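Long-range contact in cortical-lytic enzyme (Clostridium perfringens, PDB 5JIP), which probably hydrolyses the glycan strands of spore cortex peptidoglycan as a family 25 muramidase during germination: residues Y105-T116 against R144-F154. Numbering follows the deposited sequence.
Sequences YGDLFPVLDVET and RRLMLYTGLFF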
ATOM      1  N   TYR A 105     -12.677  17.588  -5.439  1.00  8.41           N
ATOM      2  CA  TYR A 105     -12.661  17.181  -6.836  1.00  8.84           C
ATOM      3  C   TYR A 105     -13.571  15.978  -7.096  1.00  7.88           C
ATOM      4  O   TYR A 105     -13.452  15.334  -8.145  1.00  7.74           O
ATOM      5  CB  TYR A 105     -11.210  16.910  -7.280  1.00  7.56           C
ATOM      6  CG  TYR A 105     -10.305  18.090  -6.968  1.00  9.98           C
ATOM      7  CD1 TYR A 105     -10.303  19.200  -7.778  1.00 12.28           C
ATOM      8  CD2 TYR A 105      -9.497  18.103  -5.840  1.00 10.79           C
ATOM      9  CE1 TYR A 105      -9.524  20.296  -7.482  1.00  9.45           C
ATOM     10  CE2 TYR A 105      -8.721  19.195  -5.529  1.00  8.89           C
ATOM     11  CZ  TYR A 105      -8.725  20.278  -6.357  1.00 15.57           C
ATOM     12  OH  TYR A 105      -7.929  21.373  -6.043  1.00 19.22           O
ATOM     13  N   GLY A 106     -14.503  15.693  -6.191  1.00  7.82           N
ATOM     14  CA  GLY A 106     -15.485  14.639  -6.363  1.00  7.13           C
ATOM     15  C   GLY A 106     -15.217  13.461  -5.441  1.00 10.42           C
ATOM     16  O   GLY A 106     -14.149  13.323  -4.848  1.00  8.44           O
ATOM     17  N   ASP A 107     -16.228  12.589  -5.335  1.00  7.61           N
ATOM     18  CA  ASP A 107     -16.065  11.364  -4.562  1.00  8.44           C
ATOM     19  C   ASP A 107     -15.268  10.318  -5.333  1.00  9.81           C
ATOM     20  O   ASP A 107     -14.406   9.638  -4.764  1.00 10.73           O
ATOM     21  CB  ASP A 107     -17.425  10.787  -4.202  1.00  8.79           C
ATOM     22  CG  ASP A 107     -18.338  11.806  -3.565  1.00  9.94           C
ATOM     23  OD1 ASP A 107     -17.848  12.561  -2.700  1.00 10.01           O
ATOM     24  OD2 ASP A 107     -19.540  11.799  -3.907  1.00  8.06           O
ATOM     25  N   LEU A 108     -15.572  10.148  -6.613  1.00  6.78           N
ATOM     26  CA  LEU A 108     -14.889   9.168  -7.438  1.00  5.86           C
ATOM     27  C   LEU A 108     -13.703   9.821  -8.132  1.00  5.83           C
ATOM     28  O   LEU A 108     -13.586  11.054  -8.165  1.00  5.24           O
ATOM     29  CB  LEU A 108     -15.830   8.601  -8.485  1.00  5.50           C
ATOM     30  CG  LEU A 108     -17.274   8.419  -8.068  1.00  7.35           C
ATOM     31  CD1 LEU A 108     -18.146   8.058  -9.283  1.00  5.23           C
ATOM     32  CD2 LEU A 108     -17.348   7.333  -7.001  1.00  7.76           C
ATOM     33  N   PHE A 109     -12.813   8.973  -8.693  1.00  5.44           N
ATOM     34  CA  PHE A 109     -11.698   9.450  -9.510  1.00  5.90           C
ATOM     35  C   PHE A 109     -12.221  10.497 -10.487  1.00  4.26           C
ATOM     36  O   PHE A 109     -13.116  10.203 -11.288  1.00  5.65           O
ATOM     37  CB  PHE A 109     -11.036   8.351 -10.368  1.00  7.19           C
ATOM     38  CG  PHE A 109     -10.352   7.243  -9.612  1.00  6.12           C
ATOM     39  CD1 PHE A 109      -9.160   7.457  -8.926  1.00  7.52           C
ATOM     40  CD2 PHE A 109     -10.845   5.950  -9.693  1.00  4.70           C
ATOM     41  CE1 PHE A 109      -8.543   6.413  -8.289  1.00  6.68           C
ATOM     42  CE2 PHE A 109     -10.219   4.902  -9.071  1.00  6.89           C
ATOM     43  CZ  PHE A 109      -9.079   5.115  -8.370  1.00  5.11           C
ATOM     44  N   PRO A 110     -11.641  11.681 -10.519  1.00  3.78           N
ATOM     45  CA  PRO A 110     -11.819  12.531 -11.694  1.00  6.21           C
ATOM     46  C   PRO A 110     -11.353  11.788 -12.936  1.00  8.08           C
ATOM     47  O   PRO A 110     -10.434  10.973 -12.875  1.00  5.63           O
ATOM     48  CB  PRO A 110     -10.941  13.753 -11.389  1.00  5.14           C
ATOM     49  CG  PRO A 110     -10.728  13.712  -9.906  1.00  4.56           C
ATOM     50  CD  PRO A 110     -10.698  12.264  -9.553  1.00  6.06           C
ATOM     51  N   VAL A 111     -12.022  12.038 -14.065  1.00  4.79           N
ATOM     52  CA  VAL A 111     -11.798  11.265 -15.280  1.00  4.66           C
ATOM     53  C   VAL A 111     -11.451  12.193 -16.446  1.00  7.05           C
ATOM     54  O   VAL A 111     -12.108  13.226 -16.653  1.00  5.86           O
ATOM     55  CB  VAL A 111     -13.031  10.405 -15.614  1.00  4.92           C
ATOM     56  CG1 VAL A 111     -13.021   9.896 -17.043  1.00  4.00           C
ATOM     57  CG2 VAL A 111     -13.125   9.235 -14.661  1.00  5.22           C
ATOM     58  N   LEU A 112     -10.422  11.801 -17.211  1.00  5.93           N
ATOM     59  CA  LEU A 112     -10.142  12.339 -18.538  1.00  7.51           C
ATOM     60  C   LEU A 112     -10.739  11.413 -19.593  1.00  6.82           C
ATOM     61  O   LEU A 112     -10.378  10.238 -19.681  1.00  5.82           O
ATOM     62  CB  LEU A 112      -8.638  12.506 -18.751  1.00  7.51           C
ATOM     63  CG  LEU A 112      -8.192  13.073 -20.097  1.00  4.65           C
ATOM     64  CD1 LEU A 112      -8.559  14.534 -20.183  1.00  6.28           C
ATOM     65  CD2 LEU A 112      -6.688  12.890 -20.215  1.00  8.54           C
ATOM     66  N   ASP A 113     -11.661  11.956 -20.373  1.00  9.98           N
ATOM     67  CA  ASP A 113     -12.427  11.231 -21.385  1.00  5.91           C
ATOM     68  C   ASP A 113     -11.808  11.539 -22.740  1.00  9.92           C
ATOM     69  O   ASP A 113     -11.919  12.666 -23.233  1.00 10.82           O
ATOM     70  CB  ASP A 113     -13.892  11.672 -21.274  1.00  8.70           C
ATOM     71  CG  ASP A 113     -14.774  11.255 -22.461  1.00 10.07           C
ATOM     72  OD1 ASP A 113     -14.331  10.510 -23.363  1.00  9.76           O
ATOM     73  OD2 ASP A 113     -15.958  11.679 -22.442  1.00  9.63           O
ATOM     74  N   VAL A 114     -11.138  10.545 -23.333  1.00  8.73           N
ATOM     75  CA  VAL A 114     -10.390  10.713 -24.576  1.00  9.82           C
ATOM     76  C   VAL A 114     -11.053   9.849 -25.638  1.00  9.11           C
ATOM     77  O   VAL A 114     -11.062   8.612 -25.545  1.00  9.16           O
ATOM     78  CB  VAL A 114      -8.906  10.350 -24.418  1.00  7.42           C
ATOM     79  CG1 VAL A 114      -8.161  10.548 -25.744  1.00 10.62           C
ATOM     80  CG2 VAL A 114      -8.284  11.174 -23.327  1.00  9.97           C
ATOM     81  N   GLU A 115     -11.615  10.504 -26.634  1.00  8.38           N
ATOM     82  CA  GLU A 115     -12.328   9.843 -27.717  1.00  9.69           C
ATOM     83  C   GLU A 115     -11.978  10.455 -29.062  1.00 11.99           C
ATOM     84  O   GLU A 115     -12.581  10.075 -30.065  1.00 12.50           O
ATOM     85  CB  GLU A 115     -13.857   9.939 -27.511  1.00 14.49           C
ATOM     86  CG  GLU A 115     -14.379   9.182 -26.333  1.00 13.12           C
ATOM     87  CD  GLU A 115     -15.836   9.517 -26.060  1.00 15.52           C
ATOM     88  OE1 GLU A 115     -16.653   9.426 -27.012  1.00 10.42           O
ATOM     89  OE2 GLU A 115     -16.148   9.888 -24.910  1.00 11.13           O
ATOM     90  N   THR A 116     -11.047  11.398 -29.106  1.00 10.94           N
ATOM     91  CA  THR A 116     -10.718  12.151 -30.301  1.00 12.64           C
ATOM     92  C   THR A 116      -9.231  12.472 -30.233  1.00 13.46           C
ATOM     93  O   THR A 116      -8.663  12.509 -29.131  1.00 12.01           O
ATOM     94  CB  THR A 116     -11.588  13.419 -30.391  1.00 15.27           C
ATOM     95  OG1 THR A 116     -11.489  13.999 -31.698  1.00 23.25           O
ATOM     96  CG2 THR A 116     -11.190  14.436 -29.366  1.00 13.12           C
ATOM     97  N   ARG A 144      -4.964  14.277  -6.374  1.00  6.82           N
ATOM     98  CA  ARG A 144      -5.940  13.244  -6.694  1.00  5.30           C
ATOM     99  C   ARG A 144      -5.504  12.469  -7.926  1.00  6.47           C
ATOM    100  O   ARG A 144      -5.129  13.061  -8.940  1.00  8.70           O
ATOM    101  CB  ARG A 144      -7.336  13.836  -6.965  1.00  5.88           C
ATOM    102  CG  ARG A 144      -8.046  14.425  -5.771  1.00  7.43           C
ATOM    103  CD  ARG A 144      -8.496  13.366  -4.812  1.00  6.27           C
ATOM    104  NE  ARG A 144      -9.441  12.414  -5.420  1.00  5.22           N
ATOM    105  CZ  ARG A 144     -10.765  12.555  -5.473  1.00  4.88           C
ATOM    106  NH1 ARG A 144     -11.383  13.617  -4.959  1.00  6.44           N
ATOM    107  NH2 ARG A 144     -11.496  11.603  -6.033  1.00  7.36           N
ATOM    108  N   ARG A 145      -5.628  11.153  -7.853  1.00  5.34           N
ATOM    109  CA  ARG A 145      -5.466  10.305  -9.023  1.00  6.60           C
ATOM    110  C   ARG A 145      -6.500  10.588 -10.109  1.00  6.48           C
ATOM    111  O   ARG A 145      -7.694  10.753  -9.841  1.00  5.58           O
ATOM    112  CB  ARG A 145      -5.582   8.838  -8.652  1.00  7.90           C
ATOM    113  CG  ARG A 145      -4.564   8.287  -7.686  1.00  8.15           C
ATOM    114  CD  ARG A 145      -3.127   8.413  -8.178  1.00  7.18           C
ATOM    115  NE  ARG A 145      -2.891   8.048  -9.564  1.00  5.60           N
ATOM    116  CZ  ARG A 145      -2.656   6.816 -10.016  1.00  5.48           C
ATOM    117  NH1 ARG A 145      -2.701   5.781  -9.200  1.00  5.05           N
ATOM    118  NH2 ARG A 145      -2.396   6.614 -11.308  1.00  5.78           N
ATOM    119  N   LEU A 146      -6.025  10.598 -11.347  1.00  6.23           N
ATOM    120  CA  LEU A 146      -6.838  10.783 -12.537  1.00  6.87           C
ATOM    121  C   LEU A 146      -7.078   9.444 -13.229  1.00  6.44           C
ATOM    122  O   LEU A 146      -6.126   8.726 -13.547  1.00  7.56           O
ATOM    123  CB  LEU A 146      -6.131  11.749 -13.494  1.00  6.82           C
ATOM    124  CG  LEU A 146      -6.855  12.082 -14.795  1.00  8.77           C
ATOM    125  CD1 LEU A 146      -8.116  12.891 -14.498  1.00  6.21           C
ATOM    126  CD2 LEU A 146      -5.940  12.834 -15.739  1.00  7.22           C
ATOM    127  N   MET A 147      -8.343   9.111 -13.466  1.00  5.04           N
ATOM    128  CA  MET A 147      -8.709   7.926 -14.248  1.00  4.86           C
ATOM    129  C   MET A 147      -8.875   8.302 -15.718  1.00  6.14           C
ATOM    130  O   MET A 147      -9.332   9.402 -16.032  1.00  6.00           O
ATOM    131  CB  MET A 147      -9.998   7.284 -13.708  1.00  5.43           C
ATOM    132  CG  MET A 147     -10.522   6.113 -14.548  1.00  5.16           C
ATOM    133  SD  MET A 147     -11.444   4.877 -13.611  1.00  6.16           S
ATOM    134  CE  MET A 147     -12.923   5.784 -13.220  1.00  5.92           C
ATOM    135  N   LEU A 148      -8.438   7.400 -16.607  1.00  5.34           N
ATOM    136  CA  LEU A 148      -8.582   7.558 -18.054  1.00  5.06           C
ATOM    137  C   LEU A 148      -9.775   6.760 -18.559  1.00  6.46           C
ATOM    138  O   LEU A 148      -9.903   5.561 -18.276  1.00  7.70           O
ATOM    139  CB  LEU A 148      -7.319   7.106 -18.795  1.00  6.63           C
ATOM    140  CG  LEU A 148      -7.403   7.237 -20.333  1.00  4.57           C
ATOM    141  CD1 LEU A 148      -7.413   8.675 -20.685  1.00  6.57           C
ATOM    142  CD2 LEU A 148      -6.231   6.502 -20.982  1.00  8.56           C
ATOM    143  N   TYR A 149     -10.675   7.440 -19.270  1.00  6.66           N
ATOM    144  CA  TYR A 149     -11.722   6.783 -20.026  1.00  4.26           C
ATOM    145  C   TYR A 149     -11.372   6.794 -21.509  1.00  6.75           C
ATOM    146  O   TYR A 149     -11.040   7.849 -22.069  1.00  6.28           O
ATOM    147  CB  TYR A 149     -13.083   7.457 -19.840  1.00  6.73           C
ATOM    148  CG  TYR A 149     -14.115   6.950 -20.833  1.00  6.06           C
ATOM    149  CD1 TYR A 149     -14.154   7.431 -22.143  1.00  5.66           C
ATOM    150  CD2 TYR A 149     -15.076   6.019 -20.459  1.00  7.54           C
ATOM    151  CE1 TYR A 149     -15.069   6.970 -23.056  1.00  7.91           C
ATOM    152  CE2 TYR A 149     -16.041   5.569 -21.391  1.00  5.18           C
ATOM    153  CZ  TYR A 149     -16.019   6.057 -22.686  1.00  7.80           C
ATOM    154  OH  TYR A 149     -16.932   5.644 -23.625  1.00  6.74           O
ATOM    155  N   THR A 150     -11.488   5.633 -22.148  1.00  7.12           N
ATOM    156  CA  THR A 150     -11.360   5.548 -23.586  1.00  7.34           C
ATOM    157  C   THR A 150     -11.985   4.237 -24.020  1.00  8.49           C
ATOM    158  O   THR A 150     -12.257   3.365 -23.203  1.00  7.14           O
ATOM    159  CB  THR A 150      -9.881   5.668 -24.019  1.00  6.14           C
ATOM    160  OG1 THR A 150      -9.813   5.863 -25.433  1.00 10.97           O
ATOM    161  CG2 THR A 150      -9.121   4.453 -23.673  1.00  6.73           C
ATOM    162  N   GLY A 151     -12.184   4.094 -25.340  1.00  6.15           N
ATOM    163  CA  GLY A 151     -12.764   2.897 -25.901  1.00 10.43           C
ATOM    164  C   GLY A 151     -11.726   1.903 -26.413  1.00  9.17           C
ATOM    165  O   GLY A 151     -10.605   2.267 -26.761  1.00  9.49           O
ATOM    166  N   LEU A 152     -12.135   0.630 -26.459  1.00  8.03           N
ATOM    167  CA  LEU A 152     -11.272  -0.414 -27.002  1.00 14.22           C
ATOM    168  C   LEU A 152     -10.906  -0.117 -28.450  1.00 13.68           C
ATOM    169  O   LEU A 152      -9.739  -0.250 -28.848  1.00  9.86           O
ATOM    170  CB  LEU A 152     -11.969  -1.774 -26.888  1.00 15.15           C
ATOM    171  CG  LEU A 152     -11.166  -3.009 -27.369  1.00 14.87           C
ATOM    172  CD1 LEU A 152      -9.848  -3.096 -26.634  1.00 14.52           C
ATOM    173  CD2 LEU A 152     -11.938  -4.328 -27.207  1.00 12.70           C
ATOM    174  N   PHE A 153     -11.889   0.297 -29.249  1.00 16.48           N
ATOM    175  CA  PHE A 153     -11.615   0.652 -30.641  1.00 17.00           C
ATOM    176  C   PHE A 153     -10.557   1.742 -30.736  1.00 19.14           C
ATOM    177  O   PHE A 153      -9.593   1.629 -31.511  1.00 17.36           O
ATOM    178  CB  PHE A 153     -12.907   1.094 -31.313  1.00 14.06           C
ATOM    179  CG  PHE A 153     -12.726   1.534 -32.732  1.00 20.86           C
ATOM    180  CD1 PHE A 153     -12.656   0.604 -33.745  1.00 19.78           C
ATOM    181  CD2 PHE A 153     -12.623   2.878 -33.052  1.00 25.32           C
ATOM    182  CE1 PHE A 153     -12.478   1.000 -35.056  1.00 27.18           C
ATOM    183  CE2 PHE A 153     -12.448   3.275 -34.359  1.00 26.17           C
ATOM    184  CZ  PHE A 153     -12.382   2.334 -35.359  1.00 24.83           C
ATOM    185  N   PHE A 154     -10.722   2.800 -29.939  1.00 11.71           N
ATOM    186  CA  PHE A 154      -9.808   3.933 -29.939  1.00 12.67           C
ATOM    187  C   PHE A 154      -8.388   3.506 -29.586  1.00 13.36           C
ATOM    188  O   PHE A 154      -7.427   3.917 -30.248  1.00 18.96           O
ATOM    189  CB  PHE A 154     -10.324   4.984 -28.953  1.00 14.39           C
ATOM    190  CG  PHE A 154      -9.642   6.305 -29.045  1.00 12.90           C
ATOM    191  CD1 PHE A 154     -10.070   7.243 -29.959  1.00 11.69           C
ATOM    192  CD2 PHE A 154      -8.586   6.631 -28.191  1.00 10.17           C
ATOM    193  CE1 PHE A 154      -9.452   8.470 -30.050  1.00 10.25           C
ATOM    194  CE2 PHE A 154      -7.967   7.862 -28.269  1.00 14.01           C
ATOM    195  CZ  PHE A 154      -8.390   8.784 -29.195  1.00  8.76           C
TER
HETATM  196  O   HOH W   1     -10.990  16.043  -3.197  1.00  6.25           O
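Strands 111-113 and 147-151, joined through helix 124-142, illustrate the beta-alpha-beta unit: two parallel neighbours in the barrel sheet. M147 N donates to P110 O (2.9 Å), L112 N to M147 O, Y149 N to L112 O and V114 N to Y149 O. T150 OG1 extends the series by donating to V114 O (3.0 Å).

Side chains alternate between two faces. On one, V111 CG1 packs on Y149 CB, while the extended chain of M147 carries SD obliquely beside the F109 ring, a Met-aromatic contact, and the bend at the sulfur (chi3 70°) turns CE to V111 CG2 (3.7 Å). Along the same face, D113 OD1 lies 3.3 Å from Y149 CD1; Y149 OH bonds to Q203. D113 OD1 and E115 OE2, probably of the family 25 DxE acidic pair, are 2.5 Å apart, and both acids hydrogen-bond a buffer molecule, which suggests a pocket. L112, L146 and L148 occupy the other face, where helix 124-142 covers L112 and L146.

The chain of R144 bends twice (chi2 -71°, chi3 -61°), which brings NH1 to G106 O (2.8 Å), while P110 CD covers one guanidinium face. Such a beta-alpha-beta crossover recurs in the modified, partly antiparallel barrel of family 25, within the TIM-barrel clan.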